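Long-range contacts in beta-glucuronidase (Dictyoglomus thermophilum, PDB 6XXW), which probably hydrolyses beta-D-glucuronides, as expected of a beta-glucuronidase of glycosyl hydrolase family 2: residues 74-79 with 139-144; 358-363 with 408-413; 450-455 with 487-492. All blocks are in the same frame, centred on the assembly; numbering follows the deposited sequence.

Contact 1 pairs two antiparallel strands in the sugar binding domain, whereas contacts 2 and 3 both belong to the TIM barrel domain. Contact 2 joins two neighbouring parallel barrel strands near the centre of the chain, and contact 3 sets the loop after the next strand against an outer helix, their centres being about 22 Å apart. Between centres, contact 1 lies about 30 Å from contact 2 and about 45 Å from contact 3. Bound Tris, probably from the crystallisation liquor, lies about 3 Å from the side chain of Tyr-75 in contact 1, and Tris is also hydrogen-bonded to Thr-450 in contact 3.

Contact 1 of 3, residues 74-79 with 139-144; sequences VYYKKS and IMVDNT
Ile-139 pairs with Tyr-76 through two backbone hydrogen bonds in an antiparallel sheet of the family 2 sugar binding domain. Its N donates to Tyr-76 O at 2.9 Å, and Tyr-76 N returns a nearly straight bond (175° at the hydrogen) to Ile-139 O at 2.8 Å. The same carbonyl oxygen lies in the plane of the Tyr-76 ring, at its edge. Met-140 and Tyr-75 form a non-hydrogen-bonded pair, with their side chains on the face opposite to those of Ile-139, Tyr-76, Val-74 and Val-141. With CG anti to the backbone N (chi1 -175°), Met-140 brings CG to 3.4 Å from Tyr-75 CE2, and then bends at chi2 and chi3, which turns the thioether away from Tyr-75; Arg-42 makes a cation-pi contact with the same ring. Val-141 exchanges two backbone bonds with Val-74, and its CB meets Val-74 CG2 at 4.1 Å, the two side chains lying aslant. At the end of the strand, Asp-142 OD1 accepts hydrogen bonds from Thr-144 OG1 (2.6 Å) and Thr-144 N (2.9 Å), the latter from above the carboxylate plane, closing an Asx turn. Asn-143 ties this turn to Tyr-70 and Gly-72. The main chain thus supplies four hydrogen bonds across this pair, backbone groups of Tyr-75 and Met-140 pair outward with Arg-42 and Glu-103, and the side chains meet through carbon atoms.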
# COMPACT_ATOMS: atom_id res chain seq x y z
N VAL A 74 12.99 -1.01 34.32
CA VAL A 74 11.88 -0.07 34.37
C VAL A 74 11.05 -0.42 35.59
O VAL A 74 11.16 -1.51 36.15
CB VAL A 74 11.03 -0.08 33.08
CG1 VAL A 74 11.94 0.11 31.84
CG2 VAL A 74 10.22 -1.37 32.98
N TYR A 75 10.22 0.53 36.03
CA TYR A 75 9.52 0.42 37.30
C TYR A 75 8.07 0.83 37.10
O TYR A 75 7.79 1.92 36.60
CB TYR A 75 10.17 1.30 38.38
CG TYR A 75 11.63 0.96 38.57
CD1 TYR A 75 12.60 1.48 37.71
CD2 TYR A 75 12.03 0.10 39.57
CE1 TYR A 75 13.94 1.14 37.86
CE2 TYR A 75 13.38 -0.23 39.74
CZ TYR A 75 14.32 0.29 38.87
OH TYR A 75 15.65 -0.04 39.03
N TYR A 76 7.15 -0.07 37.47
CA TYR A 76 5.72 0.18 37.45
C TYR A 76 5.23 0.41 38.87
O TYR A 76 5.75 -0.20 39.81
CB TYR A 76 4.98 -1.02 36.86
CG TYR A 76 5.16 -1.24 35.37
CD1 TYR A 76 6.31 -1.83 34.87
CD2 TYR A 76 4.14 -0.91 34.48
CE1 TYR A 76 6.46 -2.07 33.49
CE2 TYR A 76 4.28 -1.14 33.10
CZ TYR A 76 5.44 -1.72 32.62
OH TYR A 76 5.56 -1.95 31.27
N LYS A 77 4.23 1.29 39.04
CA LYS A 77 3.72 1.62 40.36
C LYS A 77 2.21 1.83 40.31
O LYS A 77 1.71 2.46 39.37
CB LYS A 77 4.37 2.90 40.92
CG LYS A 77 3.84 3.32 42.29
CD LYS A 77 4.68 4.43 42.89
CE LYS A 77 3.83 5.60 43.34
NZ LYS A 77 4.66 6.78 43.71
N LYS A 78 1.50 1.36 41.34
CA LYS A 78 0.06 1.51 41.40
C LYS A 78 -0.41 1.40 42.84
O LYS A 78 0.14 0.62 43.63
CB LYS A 78 -0.67 0.45 40.55
CG LYS A 78 -2.15 0.76 40.32
CD LYS A 78 -2.78 -0.15 39.30
CE LYS A 78 -4.01 0.50 38.69
NZ LYS A 78 -4.99 -0.51 38.21
N SER A 79 -1.45 2.16 43.17
CA SER A 79 -2.11 2.08 44.46
C SER A 79 -3.27 1.09 44.40
O SER A 79 -3.97 0.98 43.39
CB SER A 79 -2.66 3.44 44.89
OG SER A 79 -1.62 4.37 45.12
N ILE A 139 6.60 -2.89 40.60
CA ILE A 139 7.14 -4.03 39.88
C ILE A 139 8.31 -3.52 39.05
O ILE A 139 8.15 -2.62 38.22
CB ILE A 139 6.09 -4.73 39.00
CG1 ILE A 139 4.98 -5.29 39.89
CG2 ILE A 139 6.76 -5.84 38.15
CD1 ILE A 139 3.75 -5.81 39.16
N MET A 140 9.50 -4.07 39.31
CA MET A 140 10.66 -3.80 38.48
C MET A 140 10.74 -4.88 37.41
O MET A 140 10.55 -6.06 37.69
CB MET A 140 11.94 -3.78 39.34
CG MET A 140 13.22 -3.39 38.61
SD MET A 140 13.89 -4.68 37.50
CE MET A 140 14.29 -6.00 38.66
N VAL A 141 11.03 -4.46 36.18
CA VAL A 141 11.20 -5.38 35.06
C VAL A 141 12.50 -5.02 34.36
O VAL A 141 12.74 -3.84 34.08
CB VAL A 141 10.02 -5.32 34.07
CG1 VAL A 141 10.23 -6.31 32.94
CG2 VAL A 141 8.67 -5.57 34.79
N ASP A 142 13.32 -6.02 34.08
CA ASP A 142 14.62 -5.83 33.42
C ASP A 142 14.59 -6.64 32.14
O ASP A 142 14.32 -7.84 32.17
CB ASP A 142 15.75 -6.29 34.35
CG ASP A 142 17.15 -5.86 33.88
OD1 ASP A 142 17.35 -5.59 32.68
OD2 ASP A 142 18.07 -5.82 34.71
N ASN A 143 14.84 -5.98 31.00
CA ASN A 143 14.82 -6.66 29.71
C ASN A 143 16.21 -7.02 29.21
O ASN A 143 16.36 -7.44 28.06
CB ASN A 143 14.08 -5.81 28.66
CG ASN A 143 14.77 -4.50 28.39
OD1 ASN A 143 15.72 -4.14 29.08
ND2 ASN A 143 14.30 -3.77 27.37
N THR A 144 17.23 -6.88 30.06
CA THR A 144 18.60 -7.20 29.68
C THR A 144 18.74 -8.71 29.53
O THR A 144 18.54 -9.45 30.50
CB THR A 144 19.57 -6.68 30.74
OG1 THR A 144 19.31 -5.29 30.96
CG2 THR A 144 21.01 -6.86 30.28

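Contact 2 of 3, residues 358-363 with 408-413; sequences AVIEEA and VIMWSV
Ser-412 OG donates to Glu-362 OE1 at 2.7 Å, meeting the carboxylate on its anti side and 28° out of its plane. Arg-338 forms a salt bridge to the same oxygen and His-341 ND1 is hydrogen-bonded to OE2, which fixes the rotation of this buried group. Glu-361, on the other face of the sheet, runs alongside Trp-411: OE1 sits at the ring edge, 3.7 Å from Trp-411 CZ3, with carboxylate and ring planes only 8° apart. Arg-401 holds Glu-361 OE2, and the indole NE1 is hydrogen-bonded to Asp-439. Between the backbones, four bonds run in parallel register, such as Ser-412 N to Glu-361 O at 2.9 Å. Ile-409 and Met-410 together face the single residue Ile-360, a beta bulge; with CG1 of Ile-409 between the backbone N and the carbonyl carbon (chi1 43°), the side chain folds back and Ile-409 CG1 lies 3.7 Å from Ala-358 CB. Ile-360 and Met-410 lie side by side, Ile-360 CD1 and Met-410 CE 3.7 Å apart. Helix 385-402 connects the strands and packs on Glu-361 and Trp-411, completing the beta-alpha-beta crossover from which a TIM barrel is built.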
# COMPACT_ATOMS: atom_id res chain seq x y z
N ALA A 358 -5.71 -27.81 18.59
CA ALA A 358 -4.62 -28.56 19.19
C ALA A 358 -3.39 -27.67 19.25
O ALA A 358 -3.05 -27.00 18.27
CB ALA A 358 -4.34 -29.83 18.39
N VAL A 359 -2.71 -27.66 20.39
CA VAL A 359 -1.61 -26.75 20.63
C VAL A 359 -0.33 -27.55 20.89
O VAL A 359 -0.31 -28.45 21.73
CB VAL A 359 -1.91 -25.82 21.82
CG1 VAL A 359 -0.71 -24.97 22.15
CG2 VAL A 359 -3.12 -24.94 21.50
N ILE A 360 0.72 -27.23 20.16
CA ILE A 360 2.08 -27.64 20.51
C ILE A 360 2.66 -26.48 21.31
O ILE A 360 2.92 -25.41 20.75
CB ILE A 360 2.94 -27.92 19.26
CG1 ILE A 360 2.29 -28.99 18.37
CG2 ILE A 360 4.35 -28.36 19.67
CD1 ILE A 360 2.88 -29.07 16.96
N GLU A 361 2.88 -26.67 22.61
CA GLU A 361 3.38 -25.56 23.41
C GLU A 361 4.89 -25.69 23.59
O GLU A 361 5.40 -26.77 23.90
CB GLU A 361 2.68 -25.46 24.76
CG GLU A 361 3.14 -24.22 25.51
CD GLU A 361 2.16 -23.77 26.55
OE1 GLU A 361 1.58 -24.66 27.21
OE2 GLU A 361 1.96 -22.55 26.69
N GLU A 362 5.59 -24.58 23.38
CA GLU A 362 7.03 -24.56 23.20
C GLU A 362 7.71 -23.74 24.29
O GLU A 362 7.25 -22.65 24.65
CB GLU A 362 7.37 -23.99 21.82
CG GLU A 362 8.83 -23.97 21.48
CD GLU A 362 9.02 -23.77 20.00
OE1 GLU A 362 8.80 -24.74 19.23
OE2 GLU A 362 9.38 -22.64 19.62
N ALA A 363 8.80 -24.29 24.82
CA ALA A 363 9.67 -23.58 25.75
C ALA A 363 10.45 -22.48 25.03
O ALA A 363 10.71 -22.58 23.83
CB ALA A 363 10.63 -24.56 26.42
N VAL A 408 -3.39 -28.62 24.87
CA VAL A 408 -1.97 -28.92 24.73
C VAL A 408 -1.80 -30.41 24.45
O VAL A 408 -2.16 -31.25 25.29
CB VAL A 408 -1.17 -28.51 25.97
CG1 VAL A 408 0.32 -28.88 25.78
CG2 VAL A 408 -1.33 -27.03 26.29
N ILE A 409 -1.23 -30.75 23.30
CA ILE A 409 -1.08 -32.14 22.91
C ILE A 409 0.36 -32.54 22.66
O ILE A 409 0.60 -33.68 22.27
CB ILE A 409 -1.96 -32.49 21.68
CG1 ILE A 409 -1.89 -31.39 20.62
CG2 ILE A 409 -3.41 -32.74 22.13
CD1 ILE A 409 -0.57 -31.22 19.95
N MET A 410 1.32 -31.65 22.87
CA MET A 410 2.73 -31.93 22.62
C MET A 410 3.55 -30.80 23.20
O MET A 410 3.13 -29.63 23.15
CB MET A 410 3.03 -32.08 21.11
CG MET A 410 4.48 -32.43 20.80
SD MET A 410 4.73 -33.44 19.32
CE MET A 410 4.07 -32.37 18.01
N TRP A 411 4.73 -31.13 23.72
CA TRP A 411 5.69 -30.14 24.18
C TRP A 411 6.83 -30.02 23.18
O TRP A 411 7.38 -31.04 22.72
CB TRP A 411 6.28 -30.52 25.55
CG TRP A 411 5.26 -30.80 26.64
CD1 TRP A 411 5.00 -32.02 27.21
CD2 TRP A 411 4.41 -29.85 27.30
NE1 TRP A 411 4.03 -31.89 28.17
CE2 TRP A 411 3.65 -30.57 28.26
CE3 TRP A 411 4.21 -28.47 27.18
CZ2 TRP A 411 2.69 -29.96 29.07
CZ3 TRP A 411 3.24 -27.85 28.01
CH2 TRP A 411 2.51 -28.60 28.94
N SER A 412 7.22 -28.78 22.87
CA SER A 412 8.41 -28.51 22.05
C SER A 412 9.50 -27.96 22.95
O SER A 412 9.29 -26.96 23.65
CB SER A 412 8.11 -27.53 20.92
OG SER A 412 9.31 -27.22 20.23
N VAL A 413 10.66 -28.61 22.97
CA VAL A 413 11.70 -28.18 23.91
C VAL A 413 12.57 -27.04 23.37
O VAL A 413 13.24 -26.37 24.18
CB VAL A 413 12.60 -29.35 24.35
CG1 VAL A 413 11.77 -30.44 25.07
CG2 VAL A 413 13.37 -29.94 23.19

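Contact 3 of 3, residues 450-455 with 487-492; sequences TKASET and ERDLRE
Lys-451 and Glu-492 supply the charged part of this contact, their side chains crossing at about a right angle. Glu-492 reaches out from the helix with an extended chain, CG anti to the backbone N (chi1 -165°), and offers OE1 on its syn side to Lys-451 NZ. The modelled separation of these two atoms, 2.5 Å, is too short to be taken literally, and the lysine was built in two conformers, so the details of the salt bridge are doubtful. A firmer connection is made by Arg-468, which forms a salt bridge to Asp-489 OD2 and a hydrogen bond to Thr-450 O, touching both segments. Van der Waals contact is modest: two carbons rest against the carboxylate oxygens, Ala-452 CB, pointing toward the helix, 3.9 Å from Glu-492 OE1 and Ser-453 CB 3.6 Å from Glu-492 OE2. Apolar packing sets Ala-452 on Trp-493 and Leu-496. In the TIM barrel these are the loop after strand 444-448 and the helix that follows strand 463-467, so successive beta-alpha units meet here. Backbone bonds shape the loop, where Lys-451 O accepts Glu-454 N at 3.0 Å and Thr-455 N at 3.2 Å. On the helix, Arg-491 grips Glu-487 OE1 side-on one turn earlier, with NE at 2.9 Å and NH2 at 3.0 Å, the oxygen lying in the guanidinium plane. Arg-488 NH2 is hydrogen-bonded to Glu-161 O of a second subunit, whose Met-162 packs on Asp-489.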
# COMPACT_ATOMS: atom_id res chain seq x y z
N THR A 450 18.43 -27.50 11.42
CA THR A 450 19.62 -28.30 11.10
C THR A 450 19.30 -29.31 9.99
O THR A 450 18.15 -29.71 9.80
CB THR A 450 20.10 -29.04 12.37
OG1 THR A 450 20.37 -28.09 13.41
CG2 THR A 450 21.38 -29.87 12.14
N LYS A 451 20.34 -29.70 9.26
CA LYS A 451 20.22 -30.78 8.29
C LYS A 451 19.93 -32.10 9.00
O LYS A 451 20.40 -32.35 10.11
CB LYS A 451 21.50 -30.88 7.45
CG LYS A 451 21.69 -32.18 6.70
CD LYS A 451 21.31 -32.06 5.24
CE LYS A 451 21.25 -33.44 4.60
NZ LYS A 451 20.98 -34.49 5.62
N ALA A 452 19.13 -32.95 8.34
CA ALA A 452 18.70 -34.21 8.95
C ALA A 452 19.88 -35.05 9.44
O ALA A 452 19.87 -35.58 10.56
CB ALA A 452 17.86 -35.02 7.95
N SER A 453 20.91 -35.18 8.60
CA SER A 453 22.04 -36.02 8.95
C SER A 453 22.97 -35.38 9.97
O SER A 453 23.87 -36.05 10.48
CB SER A 453 22.84 -36.39 7.69
OG SER A 453 23.41 -35.23 7.11
N GLU A 454 22.77 -34.10 10.30
CA GLU A 454 23.67 -33.43 11.23
C GLU A 454 23.11 -33.28 12.64
O GLU A 454 23.91 -33.15 13.58
CB GLU A 454 24.06 -32.04 10.70
CG GLU A 454 24.56 -32.08 9.26
CD GLU A 454 25.35 -30.84 8.88
OE1 GLU A 454 24.90 -29.71 9.22
OE2 GLU A 454 26.41 -30.97 8.24
N THR A 455 21.79 -33.28 12.83
CA THR A 455 21.28 -33.06 14.18
C THR A 455 21.62 -34.25 15.07
O THR A 455 21.43 -35.41 14.70
CB THR A 455 19.76 -32.80 14.19
OG1 THR A 455 19.31 -32.86 15.55
CG2 THR A 455 18.98 -33.82 13.34
N GLU A 487 11.28 -32.96 -1.22
CA GLU A 487 10.99 -34.39 -1.15
C GLU A 487 12.22 -35.18 -0.74
O GLU A 487 12.13 -36.07 0.11
CB GLU A 487 10.47 -34.91 -2.49
CG GLU A 487 10.39 -36.43 -2.52
CD GLU A 487 9.38 -36.97 -3.52
OE1 GLU A 487 9.15 -38.20 -3.51
OE2 GLU A 487 8.82 -36.18 -4.31
N ARG A 488 13.38 -34.87 -1.32
CA ARG A 488 14.62 -35.54 -0.92
C ARG A 488 14.91 -35.34 0.56
O ARG A 488 15.32 -36.28 1.26
CB ARG A 488 15.79 -35.03 -1.76
CG ARG A 488 15.81 -35.55 -3.19
CD ARG A 488 16.61 -34.62 -4.11
NE ARG A 488 18.04 -34.70 -3.88
CZ ARG A 488 18.83 -35.62 -4.42
NH1 ARG A 488 18.32 -36.54 -5.24
NH2 ARG A 488 20.13 -35.64 -4.16
N ASP A 489 14.73 -34.12 1.05
CA ASP A 489 15.04 -33.83 2.45
C ASP A 489 14.12 -34.61 3.38
O ASP A 489 14.59 -35.32 4.28
CB ASP A 489 14.91 -32.33 2.72
CG ASP A 489 15.45 -31.94 4.08
OD1 ASP A 489 16.48 -32.50 4.50
OD2 ASP A 489 14.86 -31.06 4.73
N LEU A 490 12.81 -34.52 3.16
CA LEU A 490 11.86 -35.16 4.08
C LEU A 490 11.99 -36.67 4.05
O LEU A 490 11.80 -37.31 5.09
CB LEU A 490 10.43 -34.73 3.76
CG LEU A 490 10.16 -33.25 4.02
CD1 LEU A 490 8.75 -32.87 3.63
CD2 LEU A 490 10.43 -32.91 5.49
N ARG A 491 12.30 -37.27 2.89
CA ARG A 491 12.54 -38.71 2.86
C ARG A 491 13.78 -39.08 3.67
O ARG A 491 13.83 -40.16 4.27
CB ARG A 491 12.70 -39.20 1.42
CG ARG A 491 11.40 -39.14 0.61
CD ARG A 491 11.53 -39.91 -0.71
NE ARG A 491 10.28 -39.89 -1.47
CZ ARG A 491 9.26 -40.70 -1.24
NH1 ARG A 491 9.33 -41.62 -0.28
NH2 ARG A 491 8.16 -40.61 -1.97
N GLU A 492 14.78 -38.20 3.71
CA GLU A 492 15.95 -38.50 4.53
C GLU A 492 15.63 -38.39 6.02
O GLU A 492 16.16 -39.17 6.82
CB GLU A 492 17.12 -37.59 4.16
CG GLU A 492 18.45 -38.12 4.72
CD GLU A 492 19.57 -37.10 4.67
OE1 GLU A 492 19.27 -35.92 4.39
OE2 GLU A 492 20.74 -37.47 4.91